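Local coordinates for protein B-agarase (PDB 4BQ2) that hydrolyses agarose as a family 50 exo-beta-agarase, cutting its beta-1,4-glycosidic bonds from the chain end, at residues 434-439 against 488-493; 602-607 against 624-629; 609-614 against 638-643; 647-652 against 695-700. One frame throughout, in Å; residues are numbered along the deposited sequence.

Interaction 1. Residues 434-439 against 488-493; sequences NGWVIG and IDNEKS
G435 meets I488 in a parallel beta bridge, with their CA atoms 5.1 Å apart. Across the two segments the bond runs from D489 N to G435 O at 3.0 Å; the donor lies in the carbonyl plane and the bond is nearly straight (169°). The same O receives a CA-H contact from I488 CA at 3.4 Å, while CD1 of I488 reaches back to the glycine backbone.

W436 comes next. Its indole lies alongside N490, both pointing the same way. CZ3 and CH2 of W436 touch N490 CB, which comes in obliquely, 3.7 Å from CZ3; ring and amide planes are almost perpendicular. N490 OD1 bonds R603 NE. Beyond this contact the W436 ring also meets W418.

V437 makes two separate contacts. Its backbone N donates to D489 OD1 at 2.9 Å on the syn side of the carboxylate, and its CG2 touches I488 CG2 at 3.8 Å. D489 presents OD1 because CG lies beside its own backbone N (chi1 -73°), which folds the carboxylate back toward the first segment. OD2 is well occupied: it bonds Y582 OH and a water that also donates to V437 O, and it forms a salt bridge with K492 NZ at 3.6 Å.

A glycerol about 4 Å from the W436 side chain, though probably a crystallisation molecule, is consistent with a pocket here. Both segments follow the C-terminal ends of parallel strands 431-435 and 483-488, leaving the sheet as loops where (beta/alpha)8-barrel glycosidases place their active site.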
loop_
_atom_site.group_PDB
_atom_site.type_symbol
_atom_site.label_atom_id
_atom_site.label_comp_id
_atom_site.label_asym_id
_atom_site.label_seq_id
_atom_site.Cartn_x
_atom_site.Cartn_y
_atom_site.Cartn_z
ATOM N N ASN A 434 5.854 -11.020 12.706
ATOM C CA ASN A 434 6.003 -9.569 12.784
ATOM C C ASN A 434 5.740 -9.032 14.159
ATOM O O ASN A 434 5.016 -9.640 14.982
ATOM C CB ASN A 434 5.012 -8.874 11.839
ATOM C CG ASN A 434 3.562 -8.941 12.345
ATOM O OD1 ASN A 434 2.810 -9.938 12.127
ATOM N ND2 ASN A 434 3.160 -7.895 13.020
ATOM N N GLY A 435 6.282 -7.844 14.393
ATOM C CA GLY A 435 5.930 -7.059 15.559
ATOM C C GLY A 435 6.041 -5.597 15.203
ATOM O O GLY A 435 6.610 -5.229 14.140
ATOM N N TRP A 436 5.475 -4.772 16.073
ATOM C CA TRP A 436 5.544 -3.321 15.936
ATOM C C TRP A 436 6.126 -2.769 17.225
ATOM O O TRP A 436 5.681 -3.147 18.310
ATOM C CB TRP A 436 4.140 -2.718 15.844
ATOM C CG TRP A 436 3.210 -3.153 14.777
ATOM C CD1 TRP A 436 2.269 -4.146 14.867
ATOM C CD2 TRP A 436 3.035 -2.547 13.479
ATOM N NE1 TRP A 436 1.534 -4.206 13.710
ATOM C CE2 TRP A 436 1.966 -3.222 12.847
ATOM C CE3 TRP A 436 3.655 -1.490 12.817
ATOM C CZ2 TRP A 436 1.528 -2.899 11.538
ATOM C CZ3 TRP A 436 3.216 -1.134 11.510
ATOM C CH2 TRP A 436 2.181 -1.858 10.878
ATOM N N VAL A 437 7.096 -1.864 17.114
ATOM C CA VAL A 437 7.645 -1.209 18.295
ATOM C C VAL A 437 6.852 0.066 18.516
ATOM O O VAL A 437 7.014 1.066 17.795
ATOM C CB VAL A 437 9.172 -0.922 18.172
ATOM C CG1 VAL A 437 9.737 -0.300 19.470
ATOM C CG2 VAL A 437 9.885 -2.209 17.843
ATOM N N ILE A 438 5.978 0.007 19.522
ATOM C CA ILE A 438 5.134 1.136 19.866
ATOM C C ILE A 438 5.276 1.374 21.357
ATOM O O ILE A 438 5.720 0.493 22.103
ATOM C CB ILE A 438 3.645 0.896 19.478
ATOM C CG1 ILE A 438 3.013 -0.232 20.333
ATOM C CG2 ILE A 438 3.523 0.598 17.980
ATOM C CD1 ILE A 438 1.503 -0.436 20.121
ATOM N N GLY A 439 4.887 2.554 21.806
ATOM C CA GLY A 439 4.999 2.837 23.238
ATOM C C GLY A 439 5.088 4.324 23.527
ATOM O O GLY A 439 4.871 5.140 22.647
ATOM N N ILE A 488 9.905 -6.180 11.418
ATOM C CA ILE A 488 9.586 -5.281 12.531
ATOM C C ILE A 488 9.228 -3.915 11.933
ATOM O O ILE A 488 9.998 -3.352 11.139
ATOM C CB ILE A 488 10.738 -5.141 13.547
ATOM C CG1 ILE A 488 11.093 -6.492 14.212
ATOM C CG2 ILE A 488 10.367 -4.091 14.613
ATOM C CD1 ILE A 488 10.060 -7.091 15.177
ATOM N N ASP A 489 8.052 -3.402 12.302
ATOM C CA ASP A 489 7.560 -2.083 11.823
ATOM C C ASP A 489 7.255 -2.119 10.326
ATOM O O ASP A 489 7.360 -3.152 9.721
ATOM C CB ASP A 489 8.533 -0.942 12.182
ATOM C CG ASP A 489 8.512 -0.594 13.665
ATOM O OD1 ASP A 489 7.504 -0.914 14.371
ATOM O OD2 ASP A 489 9.522 0.003 14.135
ATOM N N ASN A 490 6.839 -0.992 9.728
ATOM C CA ASN A 490 6.395 -1.003 8.360
ATOM C C ASN A 490 6.251 0.427 7.857
ATOM O O ASN A 490 5.603 1.248 8.547
ATOM C CB ASN A 490 5.021 -1.697 8.295
ATOM C CG ASN A 490 4.413 -1.672 6.912
ATOM O OD1 ASN A 490 4.914 -2.347 6.022
ATOM N ND2 ASN A 490 3.285 -0.951 6.737
ATOM N N GLU A 491 6.850 0.730 6.693
ATOM C CA GLU A 491 6.622 2.022 6.015
ATOM C C GLU A 491 6.760 3.231 6.958
ATOM O O GLU A 491 5.906 4.127 7.016
ATOM C CB GLU A 491 5.244 2.005 5.331
ATOM C CG GLU A 491 5.132 0.909 4.273
ATOM C CD GLU A 491 3.867 1.009 3.438
ATOM O OE1 GLU A 491 3.032 1.894 3.720
ATOM O OE2 GLU A 491 3.719 0.201 2.485
ATOM N N LYS A 492 7.872 3.265 7.686
ATOM C CA LYS A 492 8.173 4.383 8.560
ATOM C C LYS A 492 8.550 5.577 7.702
ATOM O O LYS A 492 9.135 5.426 6.632
ATOM C CB LYS A 492 9.313 4.010 9.531
ATOM C CG LYS A 492 9.005 2.749 10.368
ATOM C CD LYS A 492 9.957 2.614 11.577
ATOM C CE LYS A 492 9.512 3.567 12.689
ATOM N NZ LYS A 492 8.195 3.202 13.323
ATOM N N SER A 493 8.190 6.766 8.163
ATOM C CA SER A 493 8.529 7.993 7.432
ATOM C C SER A 493 9.974 8.431 7.685
ATOM O O SER A 493 10.226 9.375 8.453
ATOM C CB SER A 493 7.542 9.108 7.803
ATOM O OG SER A 493 6.234 8.800 7.295
HETATM O O HOH W 1 5.617 0.979 14.634
HETATM O O HOH W 2 9.003 1.800 15.975
#

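Interaction 2. Residues 602-607 against 624-629; sequences ARFPDW and VSYNSY
S625 turns its hydroxyl between its own backbone N and carbonyl carbon (chi1 44°), and from there OG accepts the backbone N-H of R603 at 2.9 Å; the same hydroxyl bonds L600 O. R603 bends at chi3 (61°), which carries its guanidinium past N627. OD1 of that asparagine makes a packing contact over one face of the group, offset toward its rim and 3.8 Å from NH2, with the amide plane steeply inclined to the guanidinium. Other partners lie outside the two segments: R603 NE bonds N490 OD1, R603 NH2 pairs with E652 OE2, and N627 ND2 bonds E491 OE2.

One beta bridge joins F604 and Y626. F604 N donates to S625 O at 3.0 Å in a nearly straight bond (172°), and N627 N donates to F604 O at 2.8 Å; in both the donor stands above the carbonyl plane. Strand 598-599, helix 611-620 and strand 624-627 follow in order, a beta-alpha-beta succession as in a (beta/alpha)8 barrel, and this bridge connects the chain leaving strand 598-599 to strand 624-627.

The F604 ring is met at its edge. CE2 touches V624 CG1 at 3.8 Å and CD2 touches Y626 CE1 at 3.9 Å, the two aromatic rings being obliquely inclined. Over one F604 face, offset toward the rim, sits a water, adding a water-mediated link between A602 N and S625 O. At the other end of the contact a second water accepts from D606 N at 2.9 Å and donates to N627 O at 3.1 Å.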
loop_
_atom_site.group_PDB
_atom_site.type_symbol
_atom_site.label_atom_id
_atom_site.label_comp_id
_atom_site.label_asym_id
_atom_site.label_seq_id
_atom_site.Cartn_x
_atom_site.Cartn_y
_atom_site.Cartn_z
ATOM N N ALA A 602 12.424 -3.308 7.695
ATOM C CA ALA A 602 11.346 -2.427 8.134
ATOM C C ALA A 602 10.405 -2.052 7.003
ATOM O O ALA A 602 9.571 -1.131 7.155
ATOM C CB ALA A 602 11.923 -1.168 8.812
ATOM N N ARG A 603 10.530 -2.778 5.882
ATOM C CA ARG A 603 9.598 -2.647 4.750
ATOM C C ARG A 603 9.531 -1.216 4.185
ATOM O O ARG A 603 8.566 -0.450 4.442
ATOM C CB ARG A 603 8.200 -3.185 5.158
ATOM C CG ARG A 603 8.318 -4.539 5.877
ATOM C CD ARG A 603 7.022 -4.930 6.621
ATOM N NE ARG A 603 5.871 -5.060 5.719
ATOM C CZ ARG A 603 5.638 -6.122 4.927
ATOM N NH1 ARG A 603 6.467 -7.176 4.900
ATOM N NH2 ARG A 603 4.544 -6.146 4.175
ATOM N N PHE A 604 10.528 -0.879 3.378
ATOM C CA PHE A 604 10.655 0.494 2.845
ATOM C C PHE A 604 9.715 0.696 1.665
ATOM O O PHE A 604 9.752 -0.073 0.688
ATOM C CB PHE A 604 12.080 0.730 2.310
ATOM C CG PHE A 604 13.168 0.629 3.336
ATOM C CD1 PHE A 604 13.114 1.365 4.516
ATOM C CD2 PHE A 604 14.296 -0.153 3.083
ATOM C CE1 PHE A 604 14.148 1.307 5.437
ATOM C CE2 PHE A 604 15.334 -0.217 3.996
ATOM C CZ PHE A 604 15.266 0.531 5.171
ATOM N N PRO A 605 8.876 1.738 1.719
ATOM C CA PRO A 605 8.091 2.099 0.534
ATOM C C PRO A 605 8.898 3.015 -0.376
ATOM O O PRO A 605 9.987 3.493 0.020
ATOM C CB PRO A 605 6.914 2.879 1.122
ATOM C CG PRO A 605 7.447 3.492 2.390
ATOM C CD PRO A 605 8.676 2.683 2.834
ATOM N N ASP A 606 8.385 3.294 -1.568
ATOM C CA ASP A 606 9.095 4.217 -2.463
ATOM C C ASP A 606 9.207 5.654 -1.948
ATOM O O ASP A 606 10.115 6.381 -2.309
ATOM C CB ASP A 606 8.557 4.119 -3.889
ATOM C CG ASP A 606 7.202 4.748 -4.065
ATOM O OD1 ASP A 606 6.447 4.950 -3.089
ATOM O OD2 ASP A 606 6.890 5.056 -5.228
ATOM N N TRP A 607 8.307 6.047 -1.061
ATOM C CA TRP A 607 8.348 7.387 -0.474
ATOM C C TRP A 607 9.123 7.424 0.838
ATOM O O TRP A 607 9.106 8.424 1.573
ATOM C CB TRP A 607 6.904 7.939 -0.325
ATOM C CG TRP A 607 5.924 6.955 0.303
ATOM C CD1 TRP A 607 5.090 6.098 -0.358
ATOM C CD2 TRP A 607 5.693 6.740 1.714
ATOM N NE1 TRP A 607 4.359 5.368 0.549
ATOM C CE2 TRP A 607 4.704 5.741 1.823
ATOM C CE3 TRP A 607 6.227 7.298 2.886
ATOM C CZ2 TRP A 607 4.224 5.272 3.067
ATOM C CZ3 TRP A 607 5.746 6.834 4.152
ATOM C CH2 TRP A 607 4.745 5.821 4.214
ATOM N N VAL A 624 16.938 -7.266 3.450
ATOM C CA VAL A 624 16.363 -5.920 3.378
ATOM C C VAL A 624 14.995 -5.974 2.688
ATOM O O VAL A 624 14.873 -6.525 1.569
ATOM C CB VAL A 624 17.298 -4.941 2.617
ATOM C CG1 VAL A 624 16.712 -3.537 2.663
ATOM C CG2 VAL A 624 18.692 -4.920 3.267
ATOM N N SER A 625 13.958 -5.418 3.323
ATOM C CA SER A 625 12.588 -5.499 2.737
ATOM C C SER A 625 12.132 -4.177 2.162
ATOM O O SER A 625 12.375 -3.105 2.758
ATOM C CB SER A 625 11.558 -5.955 3.775
ATOM O OG SER A 625 11.785 -5.277 4.982
ATOM N N TYR A 626 11.463 -4.269 1.020
ATOM C CA TYR A 626 10.900 -3.113 0.313
ATOM C C TYR A 626 9.455 -3.461 -0.065
ATOM O O TYR A 626 9.168 -4.590 -0.484
ATOM C CB TYR A 626 11.653 -2.842 -0.996
ATOM C CG TYR A 626 13.180 -2.732 -0.879
ATOM C CD1 TYR A 626 13.792 -1.504 -0.587
ATOM C CD2 TYR A 626 13.997 -3.858 -1.040
ATOM C CE1 TYR A 626 15.190 -1.387 -0.477
ATOM C CE2 TYR A 626 15.397 -3.762 -0.935
ATOM C CZ TYR A 626 15.979 -2.528 -0.648
ATOM O OH TYR A 626 17.354 -2.428 -0.540
ATOM N N ASN A 627 8.567 -2.481 0.044
ATOM C CA ASN A 627 7.191 -2.589 -0.504
ATOM C C ASN A 627 7.224 -1.784 -1.814
ATOM O O ASN A 627 7.595 -0.622 -1.782
ATOM C CB ASN A 627 6.194 -1.927 0.464
ATOM C CG ASN A 627 6.066 -2.684 1.765
ATOM O OD1 ASN A 627 6.547 -3.813 1.866
ATOM N ND2 ASN A 627 5.461 -2.065 2.772
ATOM N N SER A 628 6.849 -2.384 -2.939
ATOM C CA SER A 628 6.983 -1.699 -4.222
ATOM C C SER A 628 5.745 -1.939 -5.075
ATOM O O SER A 628 5.591 -2.996 -5.732
ATOM C CB SER A 628 8.282 -2.111 -4.963
ATOM O OG SER A 628 8.474 -1.323 -6.157
ATOM N N TYR A 629 4.839 -0.968 -5.031
ATOM C CA TYR A 629 3.622 -1.059 -5.797
ATOM C C TYR A 629 3.841 -0.417 -7.162
ATOM O O TYR A 629 3.563 0.759 -7.362
ATOM C CB TYR A 629 2.504 -0.357 -5.042
ATOM C CG TYR A 629 2.074 -1.058 -3.748
ATOM C CD1 TYR A 629 1.172 -2.118 -3.786
ATOM C CD2 TYR A 629 2.494 -0.598 -2.517
ATOM C CE1 TYR A 629 0.747 -2.741 -2.615
ATOM C CE2 TYR A 629 2.086 -1.223 -1.335
ATOM C CZ TYR A 629 1.193 -2.284 -1.400
ATOM O OH TYR A 629 0.741 -2.897 -0.224
HETATM O O HOH W 3 13.911 -2.861 5.279
HETATM O O HOH W 4 5.891 1.914 -1.891
#

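Interaction 3. Residues 609-614 against 638-643; sequences MPMEVV and WAFLAE
The F640 ring is shared by M609, M611 and V614 in a small apolar cluster, with a Met-aromatic contact from M611, that joins the start of helix 611-620 to the turn leading into helix 641-644. The backbones stay well apart, with the CA atoms of M611 and F640 9.0 Å from each other, and side chains alone fill the interval. M611 bends at both chi2 and chi3, which folds its terminal methyl over the phenyl ring: CE lies 4.1 Å from the F640 ring centroid and 28° off the ring normal, a CH-pi contact over the face. The sulfur follows more obliquely, its nearest ring atom being F640 CD1, at 3.8 Å from M611 SD.

F640 offers this face because its CG stands between its own backbone N and carbonyl carbon (chi1 75°), sending the ring across to the other segment. On the opposite face L641 CG stands 4.1 Å above the ring plane, offset toward the rim.

In what is probably a (beta/alpha)8 barrel, these residues belong to the helical layer outside the strands. Helix 611-620 begins right after P610, its N-cap residue, and strand 624-627 runs beneath the cluster: M609, V614 and L641 all rest on Y626, whose ring meets W638 edge-to-face.

M609 and V614 approach the far end of the phenyl group, on the same side of its plane as M611. M609 is also bent, at chi3, and its CE reaches F640 CZ at 3.6 Å and, more loosely, W638 CZ3 at 4.3 Å. V614 crosses F640 at about a right angle, bringing CG1 to 4.1 Å from F640 CE1.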
loop_
_atom_site.group_PDB
_atom_site.type_symbol
_atom_site.label_atom_id
_atom_site.label_comp_id
_atom_site.label_asym_id
_atom_site.label_seq_id
_atom_site.Cartn_x
_atom_site.Cartn_y
_atom_site.Cartn_z
ATOM N N MET A 609 12.557 5.593 1.284
ATOM C CA MET A 609 13.824 4.849 1.256
ATOM C C MET A 609 15.072 5.680 0.845
ATOM O O MET A 609 15.799 5.286 -0.091
ATOM C CB MET A 609 13.689 3.605 0.373
ATOM C CG MET A 609 13.160 3.893 -1.034
ATOM S SD MET A 609 12.868 2.385 -1.999
ATOM C CE MET A 609 14.527 1.854 -2.463
ATOM N N PRO A 610 15.342 6.786 1.548
ATOM C CA PRO A 610 16.602 7.487 1.275
ATOM C C PRO A 610 17.764 6.517 1.464
ATOM O O PRO A 610 17.705 5.644 2.360
ATOM C CB PRO A 610 16.673 8.555 2.368
ATOM C CG PRO A 610 15.363 8.559 3.066
ATOM C CD PRO A 610 14.715 7.237 2.799
ATOM N N MET A 611 18.781 6.628 0.610
ATOM C CA MET A 611 19.869 5.658 0.620
ATOM C C MET A 611 20.590 5.521 1.958
ATOM O O MET A 611 21.102 4.463 2.263
ATOM C CB MET A 611 20.852 5.921 -0.520
ATOM C CG MET A 611 21.309 4.649 -1.233
ATOM S SD MET A 611 20.015 3.514 -1.834
ATOM C CE MET A 611 19.579 4.160 -3.447
ATOM N N GLU A 612 20.635 6.582 2.757
ATOM C CA GLU A 612 21.309 6.504 4.038
ATOM C C GLU A 612 20.625 5.463 4.928
ATOM O O GLU A 612 21.278 4.757 5.694
ATOM C CB GLU A 612 21.320 7.867 4.740
ATOM C CG GLU A 612 22.207 8.892 4.035
ATOM C CD GLU A 612 21.517 9.755 2.989
ATOM O OE1 GLU A 612 20.385 9.438 2.518
ATOM O OE2 GLU A 612 22.131 10.812 2.647
ATOM N N VAL A 613 19.304 5.371 4.796
ATOM C CA VAL A 613 18.495 4.484 5.606
ATOM C C VAL A 613 18.573 3.059 5.054
ATOM O O VAL A 613 18.632 2.077 5.830
ATOM C CB VAL A 613 17.038 4.998 5.640
ATOM C CG1 VAL A 613 16.161 4.045 6.421
ATOM C CG2 VAL A 613 17.000 6.365 6.311
ATOM N N VAL A 614 18.603 2.944 3.729
ATOM C CA VAL A 614 18.750 1.641 3.095
ATOM C C VAL A 614 20.101 1.025 3.496
ATOM O O VAL A 614 20.173 -0.147 3.843
ATOM C CB VAL A 614 18.654 1.724 1.560
ATOM C CG1 VAL A 614 18.791 0.337 0.972
ATOM C CG2 VAL A 614 17.309 2.328 1.098
ATOM N N TRP A 638 16.345 -0.151 -9.579
ATOM C CA TRP A 638 16.878 -1.160 -8.649
ATOM C C TRP A 638 18.386 -1.415 -8.772
ATOM O O TRP A 638 18.911 -2.305 -8.121
ATOM C CB TRP A 638 16.043 -2.469 -8.685
ATOM C CG TRP A 638 14.617 -2.195 -8.188
ATOM C CD1 TRP A 638 13.504 -1.981 -8.948
ATOM C CD2 TRP A 638 14.211 -2.049 -6.818
ATOM N NE1 TRP A 638 12.401 -1.725 -8.119
ATOM C CE2 TRP A 638 12.821 -1.765 -6.810
ATOM C CE3 TRP A 638 14.879 -2.172 -5.594
ATOM C CZ2 TRP A 638 12.095 -1.589 -5.613
ATOM C CZ3 TRP A 638 14.161 -1.976 -4.396
ATOM C CH2 TRP A 638 12.777 -1.690 -4.418
ATOM N N ALA A 639 19.081 -0.591 -9.560
ATOM C CA ALA A 639 20.502 -0.807 -9.858
ATOM C C ALA A 639 21.382 -0.721 -8.604
ATOM O O ALA A 639 22.418 -1.393 -8.526
ATOM C CB ALA A 639 20.963 0.203 -10.912
ATOM N N PHE A 640 20.960 0.090 -7.642
ATOM C CA PHE A 640 21.651 0.249 -6.363
ATOM C C PHE A 640 21.849 -1.057 -5.583
ATOM O O PHE A 640 22.778 -1.170 -4.792
ATOM C CB PHE A 640 20.938 1.287 -5.484
ATOM C CG PHE A 640 19.635 0.784 -4.853
ATOM C CD1 PHE A 640 19.641 0.142 -3.606
ATOM C CD2 PHE A 640 18.409 0.932 -5.521
ATOM C CE1 PHE A 640 18.462 -0.302 -3.035
ATOM C CE2 PHE A 640 17.227 0.465 -4.958
ATOM C CZ PHE A 640 17.255 -0.157 -3.717
ATOM N N LEU A 641 20.978 -2.036 -5.810
ATOM C CA LEU A 641 21.019 -3.315 -5.076
ATOM C C LEU A 641 22.357 -4.022 -5.238
ATOM O O LEU A 641 22.774 -4.725 -4.333
ATOM C CB LEU A 641 19.930 -4.281 -5.573
ATOM C CG LEU A 641 18.487 -3.802 -5.274
ATOM C CD1 LEU A 641 17.539 -4.759 -5.979
ATOM C CD2 LEU A 641 18.219 -3.772 -3.776
ATOM N N ALA A 642 22.975 -3.861 -6.410
ATOM C CA ALA A 642 24.242 -4.561 -6.735
ATOM C C ALA A 642 25.375 -4.161 -5.819
ATOM O O ALA A 642 26.138 -5.018 -5.383
ATOM C CB ALA A 642 24.649 -4.344 -8.198
ATOM N N GLU A 643 25.489 -2.871 -5.521
ATOM C CA GLU A 643 26.529 -2.412 -4.611
ATOM C C GLU A 643 26.292 -2.913 -3.177
ATOM O O GLU A 643 27.258 -3.191 -2.456
ATOM C CB GLU A 643 26.665 -0.877 -4.626
ATOM C CG GLU A 643 27.752 -0.342 -3.682
ATOM C CD GLU A 643 27.269 0.822 -2.809
ATOM O OE1 GLU A 643 26.386 0.619 -1.911
ATOM O OE2 GLU A 643 27.773 1.963 -3.016
#

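Interaction 4. Residues 647-652 against 695-700; sequences PSIIGE and GAHWFQ
E652 and F699 lie side by side, pointing the same way, on two neighbouring parallel strands of what is probably a (beta/alpha)8 barrel. The axes of strands 648-652 and 695-699 approach to 4.7 Å and diverge by just 4°. CB of E652 starts 4.0 Å from F699 CB. With CG anti to the carbonyl carbon (chi1 -59°) and the chain extended beyond it, the glutamate then runs along the ring: CG lies 3.9 Å from F699 CD2, and CD lies closer, 3.6 Å from the same CD2. Carboxylate and ring planes are inclined by 37°. At the tip, both oxygens also lie alongside F699 CD2; OE1 bonds Y629 OH and a glycerol probably from the crystallisation liquor, and OE2 pairs with R603. Y629 and R603 help set the rotation of the carboxylate, with F699 along one flank.

The strands are joined through I650, whose N donates to G695 O at 3.1 Å and whose O accepts from H697 N at 2.9 Å. I650 and A696 touch through their CB atoms, and I649 CD1 reaches the H697 ring. H697 NE2 bonds S414 OG; a water donates to G651 O and lies 2.7 Å from H697 ND1.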
loop_
_atom_site.group_PDB
_atom_site.type_symbol
_atom_site.label_atom_id
_atom_site.label_comp_id
_atom_site.label_asym_id
_atom_site.label_seq_id
_atom_site.Cartn_x
_atom_site.Cartn_y
_atom_site.Cartn_z
ATOM N N PRO A 647 20.652 -9.946 0.151
ATOM C CA PRO A 647 19.398 -10.589 -0.179
ATOM C C PRO A 647 18.270 -9.639 0.224
ATOM O O PRO A 647 18.377 -8.908 1.225
ATOM C CB PRO A 647 19.409 -11.853 0.671
ATOM C CG PRO A 647 20.344 -11.551 1.804
ATOM C CD PRO A 647 21.389 -10.657 1.215
ATOM N N SER A 648 17.213 -9.641 -0.578
ATOM C CA SER A 648 16.167 -8.620 -0.458
ATOM C C SER A 648 14.803 -9.298 -0.565
ATOM O O SER A 648 14.683 -10.401 -1.066
ATOM C CB SER A 648 16.348 -7.580 -1.572
ATOM O OG SER A 648 17.660 -6.985 -1.489
ATOM N N ILE A 649 13.761 -8.638 -0.086
ATOM C CA ILE A 649 12.442 -9.224 -0.266
ATOM C C ILE A 649 11.469 -8.102 -0.537
ATOM O O ILE A 649 11.619 -7.017 0.031
ATOM C CB ILE A 649 12.034 -10.113 0.949
ATOM C CG1 ILE A 649 10.738 -10.908 0.681
ATOM C CG2 ILE A 649 11.954 -9.322 2.269
ATOM C CD1 ILE A 649 10.382 -11.891 1.811
ATOM N N ILE A 650 10.512 -8.355 -1.440
ATOM C CA ILE A 650 9.339 -7.460 -1.622
ATOM C C ILE A 650 8.254 -7.818 -0.588
ATOM O O ILE A 650 7.745 -8.937 -0.582
ATOM C CB ILE A 650 8.740 -7.608 -3.037
ATOM C CG1 ILE A 650 9.747 -7.122 -4.104
ATOM C CG2 ILE A 650 7.378 -6.869 -3.144
ATOM C CD1 ILE A 650 10.104 -5.629 -4.060
ATOM N N GLY A 651 7.934 -6.889 0.310
ATOM C CA GLY A 651 6.975 -7.191 1.396
ATOM C C GLY A 651 5.541 -7.048 0.931
ATOM O O GLY A 651 4.623 -7.663 1.523
ATOM N N GLU A 652 5.359 -6.235 -0.118
ATOM C CA GLU A 652 4.027 -5.870 -0.677
ATOM C C GLU A 652 4.113 -5.486 -2.144
ATOM O O GLU A 652 5.014 -4.742 -2.541
ATOM C CB GLU A 652 3.440 -4.668 0.074
ATOM C CG GLU A 652 3.278 -4.929 1.554
ATOM C CD GLU A 652 2.750 -3.754 2.341
ATOM O OE1 GLU A 652 2.268 -2.743 1.753
ATOM O OE2 GLU A 652 2.826 -3.863 3.565
ATOM N N GLY A 695 12.340 -13.354 -2.558
ATOM C CA GLY A 695 10.889 -13.579 -2.522
ATOM C C GLY A 695 10.080 -12.300 -2.710
ATOM O O GLY A 695 10.621 -11.200 -2.781
ATOM N N ALA A 696 8.765 -12.458 -2.740
ATOM C CA ALA A 696 7.831 -11.329 -2.902
ATOM C C ALA A 696 6.468 -11.744 -2.357
ATOM O O ALA A 696 5.951 -12.800 -2.729
ATOM C CB ALA A 696 7.689 -10.983 -4.379
ATOM N N HIS A 697 5.900 -10.906 -1.504
ATOM C CA HIS A 697 4.571 -11.134 -0.937
ATOM C C HIS A 697 3.583 -10.104 -1.517
ATOM O O HIS A 697 3.891 -8.921 -1.689
ATOM C CB HIS A 697 4.592 -11.028 0.600
ATOM C CG HIS A 697 5.299 -12.164 1.280
ATOM N ND1 HIS A 697 6.203 -11.973 2.309
ATOM C CD2 HIS A 697 5.232 -13.507 1.078
ATOM C CE1 HIS A 697 6.649 -13.151 2.720
ATOM N NE2 HIS A 697 6.084 -14.097 1.979
ATOM N N TRP A 698 2.406 -10.612 -1.844
ATOM C CA TRP A 698 1.269 -9.826 -2.349
ATOM C C TRP A 698 0.418 -9.313 -1.218
ATOM O O TRP A 698 0.103 -10.063 -0.247
ATOM C CB TRP A 698 0.451 -10.785 -3.236
ATOM C CG TRP A 698 -0.949 -10.349 -3.562
ATOM C CD1 TRP A 698 -2.045 -10.347 -2.725
ATOM C CD2 TRP A 698 -1.386 -9.850 -4.806
ATOM N NE1 TRP A 698 -3.163 -9.882 -3.404
ATOM C CE2 TRP A 698 -2.779 -9.560 -4.683
ATOM C CE3 TRP A 698 -0.742 -9.611 -6.032
ATOM C CZ2 TRP A 698 -3.527 -9.065 -5.751
ATOM C CZ3 TRP A 698 -1.481 -9.103 -7.076
ATOM C CH2 TRP A 698 -2.866 -8.868 -6.942
ATOM N N PHE A 699 0.046 -8.037 -1.309
ATOM C CA PHE A 699 -0.836 -7.418 -0.331
ATOM C C PHE A 699 -2.207 -7.262 -0.997
ATOM O O PHE A 699 -2.336 -6.437 -1.912
ATOM C CB PHE A 699 -0.280 -6.031 0.052
ATOM C CG PHE A 699 -0.998 -5.373 1.213
ATOM C CD1 PHE A 699 -2.224 -4.730 1.017
ATOM C CD2 PHE A 699 -0.445 -5.388 2.501
ATOM C CE1 PHE A 699 -2.877 -4.108 2.084
ATOM C CE2 PHE A 699 -1.103 -4.782 3.589
ATOM C CZ PHE A 699 -2.335 -4.151 3.380
ATOM N N GLN A 700 -3.236 -8.029 -0.609
ATOM C CA GLN A 700 -3.308 -8.901 0.566
ATOM C C GLN A 700 -4.224 -10.102 0.255
ATOM O O GLN A 700 -4.652 -10.269 -0.871
ATOM C CB GLN A 700 -3.873 -8.088 1.731
ATOM C CG GLN A 700 -5.232 -7.457 1.348
ATOM C CD GLN A 700 -5.827 -6.591 2.427
ATOM O OE1 GLN A 700 -5.211 -6.326 3.460
ATOM N NE2 GLN A 700 -7.039 -6.137 2.193
HETATM O O HOH W 5 5.702 -9.568 3.536
#

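Overall arrangement
Interactions 1, 2 and 4 touch one another around what is probably the active-site pocket, with the centres of 2 and 4 about 9 Å apart. Interaction 1 joins interaction 2 through N490 OD1 and R603 NE (2.9 Å) and through E491 OE2 and N627 ND2 (2.9 Å). Interactions 2 and 4 share adjacent strands, bonded from G651 N to Y626 O at 2.7 Å. E491 OE2 comes within 3.4 Å of E652 OE1; with the glycerol on E652, two facing carboxylates are consistent with the agarase active site, as in barrel glycosidases. Interaction 3 lies away from this group, about 20 Å from interaction 1 between centres, touching interaction 2 where Y626 OH meets F640 CE1 at 3.5 Å.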